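GGDEF and EAL domain-containing protein (Vibrio cholerae O1 str. 2010EL-1786, PDB 6PWK) binds cyclic di-GMP as a LapD receptor with GGDEF and EAL domains, and probably uses this signal to control large adhesins in biofilm formation. Local coordinates at residues Ser36-Leu39 against Ser40-Ile44; Thr148-Leu151 against Leu152-Asp156; Val311-Pro314 against His315-Ala318; Asn272-Gln275 against Gly276-Ser279; Thr372-Ser375 against Ile376-Ala380. All coordinates share one frame; numbering follows the deposited sequence.

Contacts 1 and 2 belong to the GGDEF part of the chain and touch each other, the end of helix 28-41 packing on the start of helix 148-164. Contact 2 is the more buried and grips a cyclic di-GMP; contact 1 is a helix end with several residues in solvent. Contacts 3, 4 and 5, in the EAL part, are all partly buried. Contacts 3 and 4 are both helix starts and also touch: contact 4 runs into the magnesium and nucleotide site, whereas contact 3 faces the second subunit. Contact 5, a mid-helix turn, has apolar and hydroxyl-carbonyl contacts instead; its centre lies about 22 Å from that of contact 3 and about 26 Å from that of contact 4.

Contact 1: Ser36-Leu39 against Ser40-Ile44; sequences SGWL and SESGI
Trp-38 folds over Gly-43 where helix 28-41 of the GGDEF domain comes to its C-terminal end, and the indole packs over the chain as it leaves the helix. Its first torsion (chi1 163°) sets CG opposite the backbone N, which sends the ring along the helix toward the residues that follow. Going outward from CB and CG, CD1 passes Ser-42 OG at 3.9 Å. NE1 then donates to Ile-44 O over 3.2 Å. The acceptor lies in the indole plane and the N-H points at it fairly straight, although NE1 itself sits above the carbonyl plane of Ile-44 and so does not use a lone pair. Farther round, CZ2 rests 3.7 Å from Gly-43 O; the indole also packs on Leu-151, Ile-100 and Pro-102. Gly-43 CA stands over one face, making a CH-pi contact 4.2 Å from the centroid of the Trp-38 five-membered ring. Gly-43 has left-handed backbone angles (phi 72°), turning the chain out of the helix and across one face of the indole. The backbone of Trp-38 meanwhile terminates the helix: its O accepts from both Ser-42 N and Gly-43 N, the latter from five residues on. One turn earlier, on the exposed flank, Ser-40 turns back on its own helix, and Ser-36 O receives two donors from it. Ser-40 N makes the ordinary helical bond, whereas Ser-40 OG lies in the carbonyl plane, on a lone pair of Ser-36 O, at 3.0 Å.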
# COMPACT_ATOMS: atom_id res chain seq x y z
N SER A 36 -5.44 3.76 31.27
CA SER A 36 -6.73 4.02 31.91
C SER A 36 -6.63 3.94 33.43
O SER A 36 -7.34 4.68 34.13
CB SER A 36 -7.77 3.03 31.39
OG SER A 36 -9.08 3.41 31.81
N GLY A 37 -5.77 3.07 33.96
CA GLY A 37 -5.61 2.99 35.40
C GLY A 37 -4.85 4.17 35.96
O GLY A 37 -5.15 4.65 37.06
N TRP A 38 -3.86 4.67 35.22
CA TRP A 38 -3.10 5.84 35.66
C TRP A 38 -3.98 7.08 35.68
O TRP A 38 -3.83 7.94 36.56
CB TRP A 38 -1.89 6.04 34.76
CG TRP A 38 -1.26 7.40 34.85
CD1 TRP A 38 -0.58 7.91 35.92
CD2 TRP A 38 -1.25 8.40 33.84
NE1 TRP A 38 -0.15 9.19 35.63
CE2 TRP A 38 -0.55 9.51 34.36
CE3 TRP A 38 -1.76 8.48 32.54
CZ2 TRP A 38 -0.35 10.68 33.62
CZ3 TRP A 38 -1.56 9.64 31.81
CH2 TRP A 38 -0.86 10.72 32.35
N LEU A 39 -4.89 7.20 34.71
CA LEU A 39 -5.77 8.37 34.65
C LEU A 39 -6.77 8.37 35.80
O LEU A 39 -6.97 9.39 36.47
CB LEU A 39 -6.48 8.42 33.30
CG LEU A 39 -5.63 8.72 32.07
CD1 LEU A 39 -6.43 8.51 30.80
CD2 LEU A 39 -5.09 10.14 32.14
N SER A 40 -7.42 7.23 36.04
CA SER A 40 -8.50 7.17 37.02
C SER A 40 -8.00 7.38 38.44
O SER A 40 -8.72 7.93 39.28
CB SER A 40 -9.25 5.84 36.90
OG SER A 40 -8.35 4.75 36.93
N GLU A 41 -6.77 6.94 38.74
CA GLU A 41 -6.23 7.12 40.08
C GLU A 41 -5.75 8.55 40.30
O GLU A 41 -6.28 9.28 41.14
CB GLU A 41 -5.08 6.14 40.33
CG GLU A 41 -4.31 6.42 41.61
CD GLU A 41 -3.05 5.59 41.73
OE1 GLU A 41 -3.03 4.45 41.22
OE2 GLU A 41 -2.07 6.08 42.34
N SER A 42 -4.74 8.98 39.54
CA SER A 42 -4.12 10.28 39.75
C SER A 42 -4.14 11.14 38.51
O SER A 42 -4.59 12.29 38.56
CB SER A 42 -2.68 10.10 40.25
OG SER A 42 -1.88 9.48 39.25
N GLY A 43 -3.65 10.62 37.38
CA GLY A 43 -3.49 11.43 36.20
C GLY A 43 -2.36 12.43 36.28
O GLY A 43 -2.25 13.30 35.40
N ILE A 44 -1.52 12.34 37.31
CA ILE A 44 -0.39 13.25 37.48
C ILE A 44 0.83 12.62 36.83
O ILE A 44 1.26 11.53 37.22
CB ILE A 44 -0.14 13.54 38.97
CG1 ILE A 44 -1.44 13.93 39.67
CG2 ILE A 44 0.91 14.64 39.12
CD1 ILE A 44 -2.13 15.13 39.06

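Contact 2: Thr148-Leu151 against Leu152-Asp156; sequences TTTL and LSLLD. With C2E (9,9'-[(2R,3R,3aS,5S,7aR,9R,10R,10aS,12S,14aR)-3,5,10,12-tetrahydroxy-5,12-dioxidooctahydro-2H,7H-difuro[3,2-d:3',2'-j][1,3,7,9,2,8]tetraoxadiphosphacyclododecine-2,9-diyl]bis(2-amino-1,9-dihydro-6H-purin-6-one)), chain D.
Leu-151 and Leu-154 touch one turn apart near the start of helix 148-164, their side chains crossing obliquely with Leu-151 CD2 3.8 Å from Leu-154 CD1. This is the tightly packed part. Leu-151 also lies against Leu-39 and Asn-142, and Leu-155 goes deeper, onto Val-47, Ile-49 and Val-140 of the sheet and Tyr-31 of helix 28-41. The looser side is that of the threonines, Thr-148 and Thr-150 partly exposed and Thr-149 the one exposed residue of the turn. In Thr-150, with OG1 beside the backbone N (chi1 -71°), CG2 falls opposite that N and meets Leu-154 CD1 at 3.8 Å, while the hydroxyl is hydrogen-bonded to Ser-147 OG. Thr-149 CG2 approaches a phosphate oxygen, O11, of the bound cyclic di-GMP at 3.2 Å. The ligand covers Leu-152, Ser-153 and Asp-156, which are buried against it. Thr-149 O is held twice, by Ser-153 N and by Ser-153 OG at 3.1 Å, the two donors arriving from opposite faces of its carbonyl plane. Leu-152 has CG 3.3 Å from Thr-148 O and presents its CB to the ribose oxygen O4A. Asp-156 grips the nucleotide with both carboxylate oxygens: OD1 accepts from the guanine amine N21 at 2.9 Å, and OD2 from the ribose hydroxyl O2A at 2.8 Å. OD2 also forms a salt bridge with Lys-184, which probably tempers its charge. Asp-68 of the second subunit binds the same ligand, and this face belongs to a cyclic di-GMP site built on the helix of a beta-alpha-beta crossover.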
# COMPACT_ATOMS: atom_id res chain seq x y z
N THR A 148 -9.05 9.42 27.77
CA THR A 148 -8.01 8.62 27.13
C THR A 148 -7.87 8.96 25.65
O THR A 148 -6.76 8.94 25.11
CB THR A 148 -8.28 7.12 27.32
OG1 THR A 148 -7.18 6.36 26.82
CG2 THR A 148 -9.56 6.69 26.61
N THR A 149 -8.98 9.28 24.97
CA THR A 149 -8.89 9.71 23.58
C THR A 149 -8.25 11.09 23.47
O THR A 149 -7.56 11.37 22.48
CB THR A 149 -10.28 9.73 22.94
OG1 THR A 149 -11.07 10.76 23.54
CG2 THR A 149 -10.97 8.39 23.12
N THR A 150 -8.46 11.95 24.47
CA THR A 150 -7.85 13.27 24.46
C THR A 150 -6.33 13.18 24.49
O THR A 150 -5.65 13.84 23.70
CB THR A 150 -8.36 14.08 25.66
OG1 THR A 150 -9.73 14.44 25.46
CG2 THR A 150 -7.53 15.35 25.85
N LEU A 151 -5.79 12.35 25.38
CA LEU A 151 -4.33 12.24 25.48
C LEU A 151 -3.74 11.63 24.22
O LEU A 151 -2.64 12.01 23.80
CB LEU A 151 -3.94 11.42 26.71
CG LEU A 151 -4.01 12.15 28.05
CD1 LEU A 151 -3.19 11.40 29.10
CD2 LEU A 151 -3.53 13.58 27.92
N LEU A 152 -4.44 10.67 23.60
CA LEU A 152 -3.95 10.10 22.36
C LEU A 152 -3.94 11.13 21.24
O LEU A 152 -3.03 11.15 20.41
CB LEU A 152 -4.79 8.88 21.96
CG LEU A 152 -4.72 7.68 22.90
CD1 LEU A 152 -5.65 6.56 22.42
CD2 LEU A 152 -3.30 7.17 23.03
N SER A 153 -4.95 12.01 21.21
CA SER A 153 -4.95 13.09 20.23
C SER A 153 -3.82 14.08 20.50
O SER A 153 -3.13 14.51 19.56
CB SER A 153 -6.30 13.80 20.24
OG SER A 153 -7.33 12.95 19.77
N LEU A 154 -3.63 14.46 21.76
CA LEU A 154 -2.50 15.31 22.12
C LEU A 154 -1.18 14.65 21.77
O LEU A 154 -0.25 15.31 21.28
CB LEU A 154 -2.55 15.65 23.61
CG LEU A 154 -3.54 16.71 24.06
CD1 LEU A 154 -3.92 16.49 25.51
CD2 LEU A 154 -2.94 18.09 23.88
N LEU A 155 -1.07 13.34 22.01
CA LEU A 155 0.14 12.61 21.68
C LEU A 155 0.40 12.62 20.18
O LEU A 155 1.55 12.70 19.74
CB LEU A 155 0.03 11.18 22.21
CG LEU A 155 1.24 10.44 22.78
CD1 LEU A 155 2.16 11.38 23.53
CD2 LEU A 155 0.77 9.33 23.70
N ASP A 156 -0.67 12.55 19.38
CA ASP A 156 -0.52 12.52 17.93
C ASP A 156 -0.15 13.90 17.39
O ASP A 156 0.69 14.01 16.48
CB ASP A 156 -1.82 12.02 17.29
CG ASP A 156 -1.61 11.50 15.88
OD1 ASP A 156 -0.44 11.25 15.50
OD2 ASP A 156 -2.61 11.34 15.15
P1 C2E D . -8.33 9.32 14.72
O2P C2E D . -7.49 8.58 13.71
O1P C2E D . -9.19 10.21 13.89
O5' C2E D . -9.42 8.39 15.50
C5' C2E D . -10.56 8.97 16.04
C4' C2E D . -11.29 7.76 16.67
O4' C2E D . -11.56 6.90 15.73
C3' C2E D . -10.21 7.01 17.47
O3' C2E D . -10.10 7.46 18.74
C2' C2E D . -10.66 5.54 17.43
O2' C2E D . -11.44 5.21 18.66
C1' C2E D . -11.50 5.45 16.43
N9 C2E D . -11.16 4.40 15.51
C8 C2E D . -10.16 5.10 14.92
N7 C2E D . -9.64 4.29 13.96
C5 C2E D . -10.30 3.13 13.96
C6 C2E D . -10.20 1.82 13.14
O6 C2E D . -9.39 1.69 12.28
N1 C2E D . -11.08 0.72 13.38
C2 C2E D . -12.09 0.81 14.42
N2 C2E D . -13.04 -0.24 14.76
N3 C2E D . -12.17 2.05 15.18
C4 C2E D . -11.25 3.21 14.93
P11 C2E D . -8.75 6.87 19.51
O21 C2E D . -8.40 5.40 19.35
O11 C2E D . -9.03 7.00 20.98
O5A C2E D . -7.58 7.99 19.19
C5A C2E D . -8.02 9.27 18.83
C4A C2E D . -6.89 10.01 18.26
O4A C2E D . -5.78 9.73 18.89
C3A C2E D . -6.68 9.50 16.67
O3A C2E D . -7.49 10.34 15.72
C2A C2E D . -5.49 9.65 16.42
O2A C2E D . -5.27 11.07 15.95
C1A C2E D . -4.75 9.38 17.84
N91 C2E D . -4.34 8.13 17.95
C81 C2E D . -5.00 7.07 18.45
N71 C2E D . -4.16 6.02 18.36
C51 C2E D . -3.01 6.45 17.83
C61 C2E D . -1.71 5.73 17.50
O61 C2E D . -1.63 4.58 17.73
N11 C2E D . -0.59 6.42 16.91
C21 C2E D . -0.70 7.82 16.63
N21 C2E D . 0.42 8.54 16.04
N31 C2E D . -1.95 8.50 16.96
C41 C2E D . -3.11 7.77 17.57

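Contact 3: Val311-Pro314 against His315-Ala318; sequences VNEP and HYTA
Glu-313 leaves helical geometry (psi 64°) and stands as N-cap of helix 314-326, bonding through its O to Thr-317 N at 3.0 Å while marking the break from helix 307-312. Pro-314 fills the first turn, where its missing N-H costs no helical bond, and its O accepts from Ala-318 N at 2.8 Å. Thr-317 points its hydroxyl back at the same Glu-313 carbonyl, though the modelled separation is too short to be trusted. Glu-313 and Tyr-316 run side by side in the same direction. The glutamate chain is bent at chi2 (-71°), which brings OE1 to the rim of the tyrosine ring, in its plane and 3.2 Å from Tyr-316 CD2. Carboxylate and ring are themselves turned 58° apart. Beyond this junction of the EAL domain lies the second subunit: Tyr-316 packs on its Pro-281, and His-315 on its Arg-285. The glutamate carboxylate does not cap the helix directly; a water takes the place of a direct bond to the third residue of the helix, accepting from Tyr-316 N at 3.3 Å and donating to Glu-313 OE1 at 3.0 Å.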
# COMPACT_ATOMS: atom_id res chain seq x y z
N VAL A 311 13.85 9.85 -2.71
CA VAL A 311 14.65 8.74 -2.19
C VAL A 311 13.78 7.59 -1.70
O VAL A 311 14.24 6.44 -1.68
CB VAL A 311 15.60 9.24 -1.08
CG1 VAL A 311 15.96 10.71 -1.30
CG2 VAL A 311 15.00 9.03 0.31
N ASN A 312 12.54 7.85 -1.30
CA ASN A 312 11.66 6.80 -0.80
C ASN A 312 10.63 6.34 -1.82
O ASN A 312 10.28 5.15 -1.83
CB ASN A 312 10.93 7.28 0.47
CG ASN A 312 11.88 7.64 1.59
OD1 ASN A 312 12.87 6.95 1.83
ND2 ASN A 312 11.58 8.72 2.30
N GLU A 313 10.15 7.23 -2.68
CA GLU A 313 9.17 6.88 -3.71
C GLU A 313 9.66 7.38 -5.07
O GLU A 313 9.03 8.23 -5.70
CB GLU A 313 7.80 7.47 -3.39
CG GLU A 313 7.25 7.07 -2.03
CD GLU A 313 6.82 5.61 -1.97
OE1 GLU A 313 6.74 4.97 -3.04
OE2 GLU A 313 6.56 5.11 -0.86
N PRO A 314 10.80 6.86 -5.56
CA PRO A 314 11.35 7.39 -6.82
C PRO A 314 10.46 7.12 -8.02
O PRO A 314 10.44 7.93 -8.96
CB PRO A 314 12.70 6.66 -6.95
CG PRO A 314 12.94 5.99 -5.63
CD PRO A 314 11.59 5.72 -5.05
N HIS A 315 9.71 6.01 -8.01
CA HIS A 315 8.93 5.64 -9.19
C HIS A 315 7.62 6.42 -9.26
O HIS A 315 7.23 6.88 -10.34
CB HIS A 315 8.69 4.14 -9.18
CG HIS A 315 9.95 3.33 -9.08
ND1 HIS A 315 10.27 2.60 -7.96
CD2 HIS A 315 10.97 3.18 -9.95
CE1 HIS A 315 11.44 2.01 -8.15
NE2 HIS A 315 11.89 2.34 -9.35
N TYR A 316 6.93 6.57 -8.12
CA TYR A 316 5.80 7.50 -8.08
C TYR A 316 6.24 8.91 -8.45
O TYR A 316 5.56 9.61 -9.21
CB TYR A 316 5.16 7.51 -6.69
CG TYR A 316 4.27 6.33 -6.38
CD1 TYR A 316 3.05 6.16 -7.04
CD2 TYR A 316 4.61 5.41 -5.41
CE1 TYR A 316 2.22 5.09 -6.75
CE2 TYR A 316 3.79 4.35 -5.10
CZ TYR A 316 2.60 4.19 -5.78
OH TYR A 316 1.79 3.12 -5.47
N THR A 317 7.40 9.34 -7.93
CA THR A 317 7.87 10.69 -8.19
C THR A 317 8.22 10.89 -9.66
O THR A 317 7.90 11.93 -10.24
CB THR A 317 9.09 10.99 -7.31
OG1 THR A 317 8.80 10.62 -5.95
CG2 THR A 317 9.43 12.47 -7.35
N ALA A 318 8.87 9.90 -10.28
CA ALA A 318 9.22 10.02 -11.69
C ALA A 318 7.97 10.06 -12.57
O ALA A 318 7.94 10.76 -13.58
CB ALA A 318 10.14 8.88 -12.11
O HOH W 1 8.01 4.59 -5.77

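Contact 4: Asn272-Gln275 against Gly276-Ser279; sequences NIAQ and GSIS. With MG (magnesium ion), chain E; C2E (9,9'-[(2R,3R,3aS,5S,7aR,9R,10R,10aS,12S,14aR)-3,5,10,12-tetrahydroxy-5,12-dioxidooctahydro-2H,7H-difuro[3,2-d:3',2'-j][1,3,7,9,2,8]tetraoxadiphosphacyclododecine-2,9-diyl]bis(2-amino-1,9-dihydro-6H-purin-6-one)), chain C.
Ile-273 and Ile-278 are brought together by their first torsions: in Ile-273 chi1 (-54°) puts CG1 opposite the carbonyl carbon and leaves CG2 opposite the backbone N, and in Ile-278 CG1 is opposite the carbonyl carbon (chi1 -85°). The two side chains cross at about a right angle, Ile-273 CG2 resting 3.9 Å from Ile-278 CG1. The segment is the loop that follows strand 269-272 of the EAL barrel, a TIM-barrel-like fold, and leads into the short helix 275-278 with Ala-274 as N-cap. At the strand end Asn-272 binds the magnesium together with Glu-218, Glu-304 and Asp-334, and the ion also holds O2P of the cyclic di-GMP at 2.1 Å. Asp-249 ties this site to the helix start: one of its oxygens binds the nucleotide, while the other is hydrogen-bonded to Ala-274 N and to Ser-277 OG, a buried hydroxyl that is shared with Ser-245 too and so is well supplied with partners. Within the turn the bonds are poorer. Ser-277 N reaches Ala-274 O only weakly, at 3.3 Å, and the bond from Ile-278 N to Gln-275 O is weak too, and strongly bent. Straighter is the closing bond, Ser-279 N to Gln-275 O, at 3.3 Å with an N-H angle of 156°.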
# COMPACT_ATOMS: atom_id res chain seq x y z
N ASN A 272 3.87 23.71 -3.19
CA ASN A 272 4.31 22.56 -2.42
C ASN A 272 3.38 21.38 -2.65
O ASN A 272 2.15 21.53 -2.73
CB ASN A 272 4.35 22.90 -0.93
CG ASN A 272 5.41 23.93 -0.59
OD1 ASN A 272 6.60 23.62 -0.52
ND2 ASN A 272 4.98 25.16 -0.35
N ILE A 273 3.97 20.19 -2.75
CA ILE A 273 3.22 18.95 -2.93
C ILE A 273 3.62 17.99 -1.82
O ILE A 273 4.82 17.77 -1.59
CB ILE A 273 3.49 18.31 -4.31
CG1 ILE A 273 3.20 19.32 -5.44
CG2 ILE A 273 2.65 17.06 -4.49
CD1 ILE A 273 1.75 19.74 -5.53
N ALA A 274 2.64 17.42 -1.14
CA ALA A 274 2.92 16.44 -0.10
C ALA A 274 3.32 15.10 -0.72
O ALA A 274 2.99 14.80 -1.87
CB ALA A 274 1.72 16.27 0.82
N GLN A 275 4.03 14.29 0.07
CA GLN A 275 4.46 12.99 -0.43
C GLN A 275 3.28 12.05 -0.64
O GLN A 275 3.23 11.32 -1.64
CB GLN A 275 5.47 12.37 0.54
CG GLN A 275 5.88 10.94 0.17
CD GLN A 275 7.08 10.45 0.95
OE1 GLN A 275 7.87 11.24 1.46
NE2 GLN A 275 7.23 9.13 1.04
N GLY A 276 2.32 12.06 0.28
CA GLY A 276 1.15 11.20 0.16
C GLY A 276 0.32 11.47 -1.08
O GLY A 276 -0.43 10.59 -1.51
N SER A 277 0.43 12.66 -1.66
CA SER A 277 -0.28 12.95 -2.90
C SER A 277 0.42 12.34 -4.11
O SER A 277 -0.24 11.86 -5.04
CB SER A 277 -0.43 14.46 -3.07
OG SER A 277 -1.06 15.05 -1.94
N ILE A 278 1.75 12.34 -4.10
CA ILE A 278 2.52 11.83 -5.24
C ILE A 278 2.40 10.32 -5.35
O ILE A 278 2.43 9.77 -6.47
CB ILE A 278 3.98 12.31 -5.11
CG1 ILE A 278 4.12 13.71 -5.70
CG2 ILE A 278 4.95 11.33 -5.77
CD1 ILE A 278 5.45 14.36 -5.44
N SER A 279 2.23 9.62 -4.23
CA SER A 279 2.02 8.18 -4.25
C SER A 279 0.58 7.79 -4.55
O SER A 279 0.22 6.62 -4.41
CB SER A 279 2.46 7.57 -2.91
OG SER A 279 1.82 8.22 -1.82
MG MG E . 8.70 24.26 0.19
P1 C2E C . 8.15 24.72 3.71
O2P C2E C . 8.29 24.21 2.30
O1P C2E C . 9.53 24.64 4.29
O5' C2E C . 7.77 26.31 3.74
C5' C2E C . 8.57 27.15 4.51
C4' C2E C . 7.86 27.33 5.88
O4' C2E C . 8.61 28.02 6.69
C3' C2E C . 6.59 28.18 5.73
O3' C2E C . 5.89 28.02 6.87
C2' C2E C . 7.19 29.59 5.74
O2' C2E C . 6.13 30.60 6.03
C1' C2E C . 7.95 29.49 6.79
N9 C2E C . 9.08 30.36 6.98
C8 C2E C . 9.18 30.87 5.73
N7 C2E C . 10.23 31.73 5.74
C5 C2E C . 10.77 31.74 6.95
C6 C2E C . 11.96 32.47 7.60
O6 C2E C . 12.62 33.24 6.98
N1 C2E C . 12.27 32.24 8.97
C2 C2E C . 11.50 31.33 9.78
N2 C2E C . 11.78 31.06 11.19
N3 C2E C . 10.39 30.65 9.14
C4 C2E C . 10.05 30.88 7.71
P11 C2E C . 4.30 27.60 6.59
O21 C2E C . 3.41 28.63 5.95
O11 C2E C . 3.70 27.33 7.95
O5A C2E C . 4.48 26.17 5.79
C5A C2E C . 4.88 25.13 6.64
C4A C2E C . 4.91 23.85 5.90
O4A C2E C . 3.69 23.51 5.58
C3A C2E C . 5.76 24.03 4.46
O3A C2E C . 7.22 23.75 4.69
C2A C2E C . 5.29 23.21 3.68
O2A C2E C . 6.01 21.90 3.81
C1A C2E C . 3.73 23.06 4.13
N91 C2E C . 2.97 23.81 3.37
C81 C2E C . 2.71 25.13 3.44
N71 C2E C . 1.86 25.40 2.43
C51 C2E C . 1.61 24.27 1.77
C61 C2E C . 0.73 23.97 0.57
O61 C2E C . 0.13 24.86 0.07
N11 C2E C . 0.63 22.64 0.04
C21 C2E C . 1.36 21.57 0.66
N21 C2E C . 1.26 20.22 0.13
N31 C2E C . 2.20 21.88 1.82
C41 C2E C . 2.30 23.27 2.36

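Contact 5: Thr372-Ser375 against Ile376-Ala380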
# COMPACT_ATOMS: atom_id res chain seq x y z
N THR A 372 29.29 19.61 4.19
CA THR A 372 28.18 19.03 3.44
C THR A 372 27.47 20.08 2.60
O THR A 372 27.05 19.81 1.47
CB THR A 372 27.20 18.35 4.41
OG1 THR A 372 27.80 17.16 4.94
CG2 THR A 372 25.90 17.99 3.70
N LEU A 373 27.36 21.31 3.12
CA LEU A 373 26.65 22.36 2.41
C LEU A 373 27.35 22.73 1.11
O LEU A 373 26.70 22.92 0.07
CB LEU A 373 26.49 23.59 3.30
CG LEU A 373 25.82 24.81 2.69
CD1 LEU A 373 24.45 24.46 2.13
CD2 LEU A 373 25.71 25.93 3.72
N THR A 374 28.69 22.83 1.14
CA THR A 374 29.42 23.16 -0.08
C THR A 374 29.35 22.02 -1.09
O THR A 374 29.21 22.26 -2.30
CB THR A 374 30.88 23.48 0.24
OG1 THR A 374 30.96 24.29 1.41
CG2 THR A 374 31.53 24.22 -0.93
N SER A 375 29.43 20.78 -0.62
CA SER A 375 29.46 19.63 -1.51
C SER A 375 28.17 19.51 -2.31
O SER A 375 28.19 19.30 -3.52
CB SER A 375 29.73 18.35 -0.72
OG SER A 375 29.71 17.21 -1.56
N ILE A 376 27.02 19.63 -1.63
CA ILE A 376 25.75 19.55 -2.33
C ILE A 376 25.49 20.80 -3.16
O ILE A 376 24.65 20.77 -4.07
CB ILE A 376 24.60 19.30 -1.33
CG1 ILE A 376 24.36 20.53 -0.46
CG2 ILE A 376 24.89 18.09 -0.46
CD1 ILE A 376 23.20 20.37 0.51
N SER A 377 26.19 21.90 -2.88
CA SER A 377 26.02 23.11 -3.67
C SER A 377 26.70 22.98 -5.03
O SER A 377 26.12 23.35 -6.06
CB SER A 377 26.57 24.31 -2.90
OG SER A 377 26.03 24.37 -1.59
N ARG A 378 27.93 22.47 -5.04
CA ARG A 378 28.64 22.25 -6.30
C ARG A 378 27.89 21.26 -7.18
O ARG A 378 27.74 21.48 -8.39
CB ARG A 378 30.06 21.74 -6.02
CG ARG A 378 31.13 22.81 -5.94
CD ARG A 378 32.49 22.20 -6.22
NE ARG A 378 33.59 23.13 -5.97
CZ ARG A 378 34.30 23.14 -4.85
NH1 ARG A 378 34.02 22.29 -3.87
NH2 ARG A 378 35.29 24.01 -4.70
N THR A 379 27.42 20.16 -6.59
CA THR A 379 26.76 19.10 -7.35
C THR A 379 25.59 19.65 -8.16
O THR A 379 25.40 19.28 -9.32
CB THR A 379 26.30 17.99 -6.41
OG1 THR A 379 27.44 17.35 -5.82
CG2 THR A 379 25.47 16.95 -7.16
N ALA A 380 24.80 20.54 -7.56
CA ALA A 380 23.66 21.10 -8.28
C ALA A 380 24.11 22.06 -9.37
O ALA A 380 23.64 21.98 -10.51
CB ALA A 380 22.72 21.81 -7.29
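Ile-376 lies back across the turn before it, against Thr-372 and Leu-373. Its CG1 is held between the backbone N and the carbonyl carbon (chi1 69°), a placement that sets it 3.4 Å from Leu-373 O. The other branch leans on Thr-372, with Ile-376 CG2 3.4 Å from Thr-372 O, beside the backbone bond from Ile-376 N to that oxygen; the two CG2 methyls meet only loosely, 4.3 Å apart. Leu-373 sends its CD1 along the helix to within 4.0 Å of Ser-377 OG. That hydroxyl is turned toward Leu-373 O, but the modelled separation is too short to be relied on. Both Leu-373 and Ile-376 bear on Leu-356 of strand 353-356. Helix 367-382 is the crossover of the beta-alpha-beta unit formed with the parallel strands 353-356 and 386-389, one of the repeating steps of the TIM-barrel-like EAL fold. Around the helix from this inner side, Thr-374 and Arg-378 make a thinner contact. The methyl CG2 of Thr-374 comes up obliquely to the guanidinium, 4.3 Å from Arg-378 NH1, while its hydroxyl is hydrogen-bonded to Lys-370 O. Thr-379 doubles the helical bond at Ser-375. With OG1 opposite its own carbonyl carbon (chi1 -65°), the hydroxyl donates to Ser-375 O at 3.1 Å. Thr-379 N arrives at the same oxygen from the opposite face of the carbonyl plane, at 3.3 Å.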